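PDB 1B77: protein (sliding clamp) from Enterobacteria phage RB69, which forms a ring of three subunits that probably encircles DNA and tethers the phage DNA polymerase to it for processive replication. Local coordinates for residues 123-128 against 163-168; 152-157 against 221-226; 197-200 against 205-208. One frame throughout, in Å; residues are numbered along the deposited sequence.

Contact 1 (123-128 against 163-168); sequences LQQLLR and PKYSLT
The ring of Tyr165 has Gln125 OE1 at its edge, in the ring plane beside the hydroxyl, while Leu126 CD1 approaches it obliquely; the Gln125 amide stands almost upright to the ring, with the two planes 88° apart. This is a helix packed on a sheet at a subunit junction of the sliding clamp: helix 120-132 meets strand 165-171, outermost in its own chain, which forms an antiparallel ladder with a strand of the second subunit, so that the sheet continues across the interface. Lys164 and Tyr165 both face Gly151 of strand 146-152 in a classic beta bulge. A chi1 of 180° swings the tyrosine ring away from its own backbone N and toward the helix, where the hydroxyl finds the glutamine. Gln125 suits the opposing place because its long, extended chain (chi2 -177°) carries an amide out from the helix. The hydroxyl donates to OE1, but the modelled separation of 2.4 Å between Tyr165 OH and Gln125 OE1 is too short to be taken literally. Further bonds fix which way round the amide sits: OE1 is also hydrogen-bonded to Ser88 OG of the second subunit, and Gln125 NE2 to Leu66 O of that same neighbour. One glutamine thus joins helix, strand and adjoining subunit. Leucine suits position 126 for a different reason, since its branched end supplies hydrocarbon to the tyrosine ring, which also packs against Val129 and Ile135. The apolar touch is made by a single methyl group, with Leu126 CD1 lying 3.6 Å from Tyr165 CE2 and 3.8 Å from Tyr165 CD2.

Contact 2 (152-157 against 221-226); sequences YNKVED and EADSTH
Lys154 faces Asp223 across a small surface contact between two loops, and its charged tip does the work. From CB, which points toward 221-226, the chain first runs with CG anti to the backbone N; the bend at chi2 (72°) sets CD, and CE and NZ follow in extended form. The lysine side chain packs on Leu160 and on Thr137 of strand 137-143, both outside the two segments, and NZ alone comes near the opposing loop. It lies 3.7 Å from Asp223 OD2, a long salt bridge, and 4.1 Å from Asp223 CG. The stronger partner of the ammonium group is Ser158 O, to which NZ is hydrogen-bonded, so the carboxylate probably adds electrostatic attraction to a group already held by the backbone. Lysine suits the place because a flexible aliphatic stem can cover neighbouring side chains and still present a charge at its end. The aspartate comes from the opposite direction, its CG set between the backbone N and the carbonyl carbon (chi1 44°). It occupies the third position of a type I turn from Glu221 to Ser224, closed by the bond of Ser224 N to Glu221 O at 3.1 Å. The serine also folds its hydroxyl back, and Ser224 OG donates to Glu221 O at 2.6 Å, from the same face of the carbonyl plane as the amide. That hydroxyl is bonded to Val181 N as well, which ties the turn to the sheet. In the fold, Lys154 follows the end of strand 146-152 and rests on strand 137-143, whereas Asp223 packs on Val181 of strand 178-183; those two strands are neighbours in the sheet, and the long ion pair is a weak link between the segments beside them.

Contact 3 (197-200 against 205-208); sequences MLWG and VAAK
Met197 to Gly200 pair antiparallel with Lys208 to Val205, the two strand axes passing 4.8 Å apart at 167° in a regular beta hairpin. Its strands, 194-201 and 204-210, are adjacent inside an antiparallel sheet, between strands 114-118 and 215-219. Met197 with Lys208 and Trp199 with Ala206 are the hydrogen-bonded pairs, each joined by two backbone bonds; Met197 N to Lys208 O, at 2.8 Å, is nearly straight at the hydrogen (170°). Leu198 with Ala207 and Gly200 with Val205 are the non-hydrogen-bonded pairs. On the face shared by Met197, Trp199, Ala206 and Lys208, the methionine bends at its last torsion (chi3 -85°) and lays its methyl alongside the extended lysine stem. The fit is tight, with Met197 CE only 3.3 Å from Lys208 CD. Further along, Ala206 CB meets the edge of the indole, in its plane, at 4.0 Å from Trp199 CE3; the small alanine leaves room for the wide ring, which also packs on Pro110. The other face carries Leu198 CD2 against Ala207 CB at 3.7 Å, with Met220 packing on both residues and on Val205. At the last pair, Val205 CG1 sits 4.1 Å from Gly200 CA, a methyl over bare backbone. The chemistry implies a division of labour: polar backbone atoms set the register, while cross-strand grip from the side chains is apolar throughout, even the lysine contributing methylenes.

From the N terminus, the chain first passes through 123-128 on helix 120-132, then through 152-157, before 163-168 closes contact 1. Contact 2 is still open at that point, so these two cross; they also touch, Pro163 packing on Tyr152. After strand 178-183 the chain makes strands 194-201 and 204-210, whose short hairpin closes contact 3 wholly within the loop that 221-226 finally shuts to complete contact 2. His226 and Glu221 reach Gly200 and Val205, which brings contacts 2 and 3 together, whereas contacts 1 and 3 stay about 11 Å apart at their nearest atoms. Contact 2 thus touches both of the others, tying the five-stranded sheet's loops to the hairpin of the six-stranded sheet.

Contact 1 (123-128 against 163-168)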
loop_
_atom_site.group_PDB
_atom_site.type_symbol
_atom_site.label_atom_id
_atom_site.label_comp_id
_atom_site.label_asym_id
_atom_site.label_seq_id
_atom_site.Cartn_x
_atom_site.Cartn_y
_atom_site.Cartn_z
ATOM N N LEU A 123 21.694 -8.469 10.389
ATOM C CA LEU A 123 21.659 -7.212 9.642
ATOM C C LEU A 123 20.206 -6.792 9.457
ATOM O O LEU A 123 19.835 -5.642 9.696
ATOM C CB LEU A 123 22.309 -7.372 8.266
ATOM C CG LEU A 123 22.163 -6.154 7.337
ATOM C CD1 LEU A 123 22.853 -4.944 7.958
ATOM C CD2 LEU A 123 22.763 -6.465 5.976
ATOM N N GLN A 124 19.385 -7.744 9.029
ATOM C CA GLN A 124 17.973 -7.500 8.815
ATOM C C GLN A 124 17.305 -6.969 10.092
ATOM O O GLN A 124 16.474 -6.059 10.027
ATOM C CB GLN A 124 17.295 -8.794 8.367
ATOM C CG GLN A 124 15.852 -8.639 7.925
ATOM C CD GLN A 124 15.166 -9.982 7.740
ATOM O OE1 GLN A 124 15.022 -10.749 8.695
ATOM N NE2 GLN A 124 14.744 -10.276 6.510
ATOM N N GLN A 125 17.662 -7.529 11.249
ATOM C CA GLN A 125 17.068 -7.074 12.506
ATOM C C GLN A 125 17.520 -5.667 12.868
ATOM O O GLN A 125 16.714 -4.848 13.312
ATOM C CB GLN A 125 17.413 -8.011 13.667
ATOM C CG GLN A 125 16.727 -7.596 14.976
ATOM C CD GLN A 125 17.111 -8.475 16.150
ATOM O OE1 GLN A 125 18.232 -8.408 16.648
ATOM N NE2 GLN A 125 16.178 -9.306 16.598
ATOM N N LEU A 126 18.809 -5.396 12.696
ATOM C CA LEU A 126 19.354 -4.074 12.997
ATOM C C LEU A 126 18.620 -3.005 12.180
ATOM O O LEU A 126 18.238 -1.961 12.702
ATOM C CB LEU A 126 20.849 -4.024 12.666
ATOM C CG LEU A 126 21.507 -2.641 12.771
ATOM C CD1 LEU A 126 21.485 -2.178 14.215
ATOM C CD2 LEU A 126 22.939 -2.697 12.241
ATOM N N LEU A 127 18.431 -3.275 10.894
ATOM C CA LEU A 127 17.747 -2.337 10.015
ATOM C C LEU A 127 16.254 -2.229 10.344
ATOM O O LEU A 127 15.680 -1.142 10.309
ATOM C CB LEU A 127 17.945 -2.758 8.551
ATOM C CG LEU A 127 19.317 -2.469 7.928
ATOM C CD1 LEU A 127 20.432 -2.903 8.849
ATOM C CD2 LEU A 127 19.422 -3.178 6.592
ATOM N N ARG A 128 15.634 -3.357 10.677
ATOM C CA ARG A 128 14.213 -3.381 11.003
ATOM C C ARG A 128 13.915 -2.607 12.281
ATOM O O ARG A 128 13.051 -1.734 12.300
ATOM C CB ARG A 128 13.722 -4.822 11.193
ATOM C CG ARG A 128 13.784 -5.740 9.969
ATOM C CD ARG A 128 12.744 -5.412 8.925
ATOM N NE ARG A 128 12.755 -6.381 7.828
ATOM C CZ ARG A 128 12.251 -7.611 7.897
ATOM N NH1 ARG A 128 11.682 -8.045 9.017
ATOM N NH2 ARG A 128 12.323 -8.415 6.846
ATOM N N PRO A 163 22.280 3.306 24.772
ATOM C CA PRO A 163 21.894 2.453 23.648
ATOM C C PRO A 163 20.470 1.939 23.788
ATOM O O PRO A 163 20.045 1.531 24.870
ATOM C CB PRO A 163 22.921 1.331 23.703
ATOM C CG PRO A 163 23.178 1.208 25.173
ATOM C CD PRO A 163 23.317 2.654 25.591
ATOM N N LYS A 164 19.735 1.969 22.686
ATOM C CA LYS A 164 18.362 1.496 22.662
ATOM C C LYS A 164 18.368 0.085 22.089
ATOM O O LYS A 164 17.381 -0.646 22.181
ATOM C CB LYS A 164 17.514 2.422 21.792
ATOM C CG LYS A 164 17.659 3.895 22.178
ATOM C CD LYS A 164 16.621 4.770 21.503
ATOM C CE LYS A 164 15.227 4.480 22.039
ATOM N NZ LYS A 164 14.187 5.317 21.381
ATOM N N TYR A 165 19.505 -0.286 21.507
ATOM C CA TYR A 165 19.675 -1.603 20.909
ATOM C C TYR A 165 21.133 -2.060 20.950
ATOM O O TYR A 165 22.064 -1.243 20.919
ATOM C CB TYR A 165 19.196 -1.576 19.462
ATOM C CG TYR A 165 19.332 -2.890 18.731
ATOM C CD1 TYR A 165 18.478 -3.953 19.000
ATOM C CD2 TYR A 165 20.288 -3.051 17.732
ATOM C CE1 TYR A 165 18.568 -5.143 18.286
ATOM C CE2 TYR A 165 20.388 -4.233 17.014
ATOM C CZ TYR A 165 19.524 -5.272 17.292
ATOM O OH TYR A 165 19.613 -6.434 16.562
ATOM N N SER A 166 21.328 -3.371 21.012
ATOM C CA SER A 166 22.672 -3.920 21.056
ATOM C C SER A 166 22.742 -5.291 20.398
ATOM O O SER A 166 21.958 -6.178 20.708
ATOM C CB SER A 166 23.148 -4.013 22.502
ATOM O OG SER A 166 24.493 -4.440 22.546
ATOM N N LEU A 167 23.699 -5.452 19.491
ATOM C CA LEU A 167 23.888 -6.702 18.768
ATOM C C LEU A 167 25.336 -7.169 18.874
ATOM O O LEU A 167 26.267 -6.423 18.559
ATOM C CB LEU A 167 23.512 -6.505 17.295
ATOM C CG LEU A 167 23.943 -7.566 16.273
ATOM C CD1 LEU A 167 23.273 -8.895 16.579
ATOM C CD2 LEU A 167 23.565 -7.097 14.874
ATOM N N THR A 168 25.520 -8.409 19.313
ATOM C CA THR A 168 26.848 -9.002 19.458
ATOM C C THR A 168 27.249 -9.667 18.137
ATOM O O THR A 168 26.467 -10.408 17.537
ATOM C CB THR A 168 26.855 -10.074 20.572
ATOM O OG1 THR A 168 26.424 -9.477 21.803
ATOM C CG2 THR A 168 28.239 -10.655 20.757
#

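Contact 2 (152-157 against 221-226)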
loop_
_atom_site.group_PDB
_atom_site.type_symbol
_atom_site.label_atom_id
_atom_site.label_comp_id
_atom_site.label_asym_id
_atom_site.label_seq_id
_atom_site.Cartn_x
_atom_site.Cartn_y
_atom_site.Cartn_z
ATOM N N TYR A 152 21.924 4.065 18.814
ATOM C CA TYR A 152 21.499 5.222 19.592
ATOM C C TYR A 152 20.615 6.186 18.812
ATOM O O TYR A 152 20.464 6.080 17.596
ATOM C CB TYR A 152 22.707 6.029 20.076
ATOM C CG TYR A 152 23.808 5.253 20.753
ATOM C CD1 TYR A 152 24.746 4.533 20.011
ATOM C CD2 TYR A 152 23.940 5.279 22.135
ATOM C CE1 TYR A 152 25.797 3.865 20.640
ATOM C CE2 TYR A 152 24.982 4.617 22.773
ATOM C CZ TYR A 152 25.905 3.914 22.024
ATOM O OH TYR A 152 26.934 3.272 22.670
ATOM N N ASN A 153 20.037 7.136 19.542
ATOM C CA ASN A 153 19.218 8.177 18.939
ATOM C C ASN A 153 20.004 9.453 19.201
ATOM O O ASN A 153 19.801 10.124 20.213
ATOM C CB ASN A 153 17.848 8.278 19.606
ATOM C CG ASN A 153 16.929 9.250 18.882
ATOM O OD1 ASN A 153 17.340 10.349 18.513
ATOM N ND2 ASN A 153 15.681 8.846 18.672
ATOM N N LYS A 154 20.924 9.754 18.290
ATOM C CA LYS A 154 21.793 10.925 18.363
ATOM C C LYS A 154 21.058 12.220 18.731
ATOM O O LYS A 154 21.587 13.064 19.459
ATOM C CB LYS A 154 22.496 11.104 17.016
ATOM C CG LYS A 154 23.488 12.254 16.948
ATOM C CD LYS A 154 24.744 11.963 17.734
ATOM C CE LYS A 154 25.793 13.019 17.469
ATOM N NZ LYS A 154 27.065 12.706 18.176
ATOM N N VAL A 155 19.837 12.368 18.232
ATOM C CA VAL A 155 19.050 13.563 18.497
ATOM C C VAL A 155 18.831 13.830 19.991
ATOM O O VAL A 155 19.141 14.915 20.490
ATOM C CB VAL A 155 17.682 13.483 17.797
ATOM C CG1 VAL A 155 16.915 14.780 18.010
ATOM C CG2 VAL A 155 17.877 13.218 16.308
ATOM N N GLU A 156 18.308 12.836 20.700
ATOM C CA GLU A 156 18.042 12.986 22.124
ATOM C C GLU A 156 19.173 12.438 22.996
ATOM O O GLU A 156 19.095 12.485 24.223
ATOM C CB GLU A 156 16.738 12.269 22.475
ATOM C CG GLU A 156 16.857 10.759 22.444
ATOM C CD GLU A 156 15.534 10.054 22.678
ATOM O OE1 GLU A 156 14.804 10.444 23.619
ATOM O OE2 GLU A 156 15.234 9.098 21.923
ATOM N N ASP A 157 20.220 11.919 22.362
ATOM C CA ASP A 157 21.351 11.349 23.085
ATOM C C ASP A 157 22.643 11.777 22.407
ATOM O O ASP A 157 23.442 10.955 21.960
ATOM C CB ASP A 157 21.222 9.824 23.104
ATOM C CG ASP A 157 22.350 9.143 23.855
ATOM O OD1 ASP A 157 22.778 9.663 24.907
ATOM O OD2 ASP A 157 22.800 8.075 23.394
ATOM N N GLU A 221 31.774 8.673 11.374
ATOM C CA GLU A 221 31.660 9.976 12.021
ATOM C C GLU A 221 32.897 10.507 12.733
ATOM O O GLU A 221 33.790 9.750 13.114
ATOM C CB GLU A 221 30.482 9.960 12.991
ATOM C CG GLU A 221 29.185 9.550 12.319
ATOM C CD GLU A 221 28.926 10.351 11.067
ATOM O OE1 GLU A 221 28.873 11.593 11.166
ATOM O OE2 GLU A 221 28.786 9.741 9.982
ATOM N N ALA A 222 32.925 11.827 12.912
ATOM C CA ALA A 222 34.033 12.507 13.570
ATOM C C ALA A 222 34.140 12.136 15.046
ATOM O O ALA A 222 35.223 12.188 15.625
ATOM C CB ALA A 222 33.880 14.020 13.417
ATOM N N ASP A 223 33.023 11.754 15.654
ATOM C CA ASP A 223 33.045 11.380 17.061
ATOM C C ASP A 223 33.543 9.955 17.277
ATOM O O ASP A 223 33.475 9.417 18.385
ATOM C CB ASP A 223 31.662 11.571 17.690
ATOM C CG ASP A 223 30.539 11.064 16.809
ATOM O OD1 ASP A 223 30.480 11.459 15.618
ATOM O OD2 ASP A 223 29.708 10.281 17.312
ATOM N N SER A 224 34.049 9.341 16.212
ATOM C CA SER A 224 34.596 7.996 16.314
ATOM C C SER A 224 35.924 8.135 17.055
ATOM O O SER A 224 36.548 9.197 17.027
ATOM C CB SER A 224 34.866 7.410 14.920
ATOM O OG SER A 224 33.689 7.318 14.141
ATOM N N THR A 225 36.349 7.067 17.719
ATOM C CA THR A 225 37.618 7.062 18.441
ATOM C C THR A 225 38.220 5.665 18.357
ATOM O O THR A 225 37.494 4.674 18.389
ATOM C CB THR A 225 37.437 7.427 19.936
ATOM O OG1 THR A 225 36.478 6.545 20.532
ATOM C CG2 THR A 225 36.969 8.869 20.087
ATOM N N HIS A 226 39.544 5.592 18.236
ATOM C CA HIS A 226 40.237 4.309 18.163
ATOM C C HIS A 226 41.665 4.411 18.696
ATOM O O HIS A 226 42.208 5.507 18.833
ATOM C CB HIS A 226 40.282 3.805 16.722
ATOM C CG HIS A 226 41.109 4.654 15.815
ATOM N ND1 HIS A 226 40.656 5.850 15.294
ATOM C CD2 HIS A 226 42.368 4.497 15.350
ATOM C CE1 HIS A 226 41.603 6.387 14.545
ATOM N NE2 HIS A 226 42.650 5.589 14.562
#

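Contact 3 (197-200 against 205-208)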
loop_
_atom_site.group_PDB
_atom_site.type_symbol
_atom_site.label_atom_id
_atom_site.label_comp_id
_atom_site.label_asym_id
_atom_site.label_seq_id
_atom_site.Cartn_x
_atom_site.Cartn_y
_atom_site.Cartn_z
ATOM N N MET A 197 35.003 -4.857 7.641
ATOM C CA MET A 197 36.367 -4.396 7.854
ATOM C C MET A 197 36.391 -2.931 8.291
ATOM O O MET A 197 35.965 -2.040 7.552
ATOM C CB MET A 197 37.167 -4.593 6.576
ATOM C CG MET A 197 37.154 -6.037 6.119
ATOM S SD MET A 197 37.846 -6.238 4.500
ATOM C CE MET A 197 36.403 -5.884 3.474
ATOM N N LEU A 198 36.897 -2.701 9.497
ATOM C CA LEU A 198 36.962 -1.364 10.071
ATOM C C LEU A 198 38.377 -0.787 10.025
ATOM O O LEU A 198 39.355 -1.478 10.326
ATOM C CB LEU A 198 36.452 -1.419 11.507
ATOM C CG LEU A 198 35.083 -2.095 11.624
ATOM C CD1 LEU A 198 34.775 -2.403 13.075
ATOM C CD2 LEU A 198 34.020 -1.197 11.019
ATOM N N TRP A 199 38.480 0.485 9.654
ATOM C CA TRP A 199 39.776 1.136 9.544
ATOM C C TRP A 199 39.845 2.516 10.159
ATOM O O TRP A 199 38.967 3.352 9.950
ATOM C CB TRP A 199 40.175 1.258 8.081
ATOM C CG TRP A 199 41.381 2.114 7.869
ATOM C CD1 TRP A 199 42.672 1.798 8.170
ATOM C CD2 TRP A 199 41.413 3.420 7.282
ATOM N NE1 TRP A 199 43.508 2.820 7.798
ATOM C CE2 TRP A 199 42.762 3.827 7.243
ATOM C CE3 TRP A 199 40.433 4.280 6.768
ATOM C CZ2 TRP A 199 43.160 5.061 6.724
ATOM C CZ3 TRP A 199 40.830 5.513 6.247
ATOM C CH2 TRP A 199 42.181 5.885 6.228
ATOM N N GLY A 200 40.928 2.751 10.890
ATOM C CA GLY A 200 41.135 4.033 11.530
ATOM C C GLY A 200 42.599 4.422 11.479
ATOM O O GLY A 200 43.471 3.625 11.811
ATOM N N VAL A 205 38.527 7.640 9.415
ATOM C CA VAL A 205 37.850 6.401 9.759
ATOM C C VAL A 205 36.884 6.005 8.655
ATOM O O VAL A 205 36.214 6.851 8.072
ATOM C CB VAL A 205 37.073 6.539 11.083
ATOM C CG1 VAL A 205 38.049 6.619 12.240
ATOM C CG2 VAL A 205 36.206 7.783 11.051
ATOM N N ALA A 206 36.829 4.713 8.365
ATOM C CA ALA A 206 35.936 4.204 7.335
ATOM C C ALA A 206 35.647 2.742 7.600
ATOM O O ALA A 206 36.361 2.083 8.360
ATOM C CB ALA A 206 36.560 4.379 5.952
ATOM N N ALA A 207 34.594 2.238 6.971
ATOM C CA ALA A 207 34.192 0.852 7.134
ATOM C C ALA A 207 33.878 0.245 5.780
ATOM O O ALA A 207 33.426 0.934 4.864
ATOM C CB ALA A 207 32.961 0.768 8.033
ATOM N N LYS A 208 34.114 -1.052 5.657
ATOM C CA LYS A 208 33.824 -1.753 4.425
ATOM C C LYS A 208 32.996 -2.988 4.742
ATOM O O LYS A 208 33.336 -3.762 5.637
ATOM C CB LYS A 208 35.116 -2.160 3.713
ATOM C CG LYS A 208 34.866 -2.972 2.456
ATOM C CD LYS A 208 36.127 -3.172 1.642
ATOM C CE LYS A 208 35.859 -4.088 0.461
ATOM N NZ LYS A 208 37.082 -4.294 -0.366
#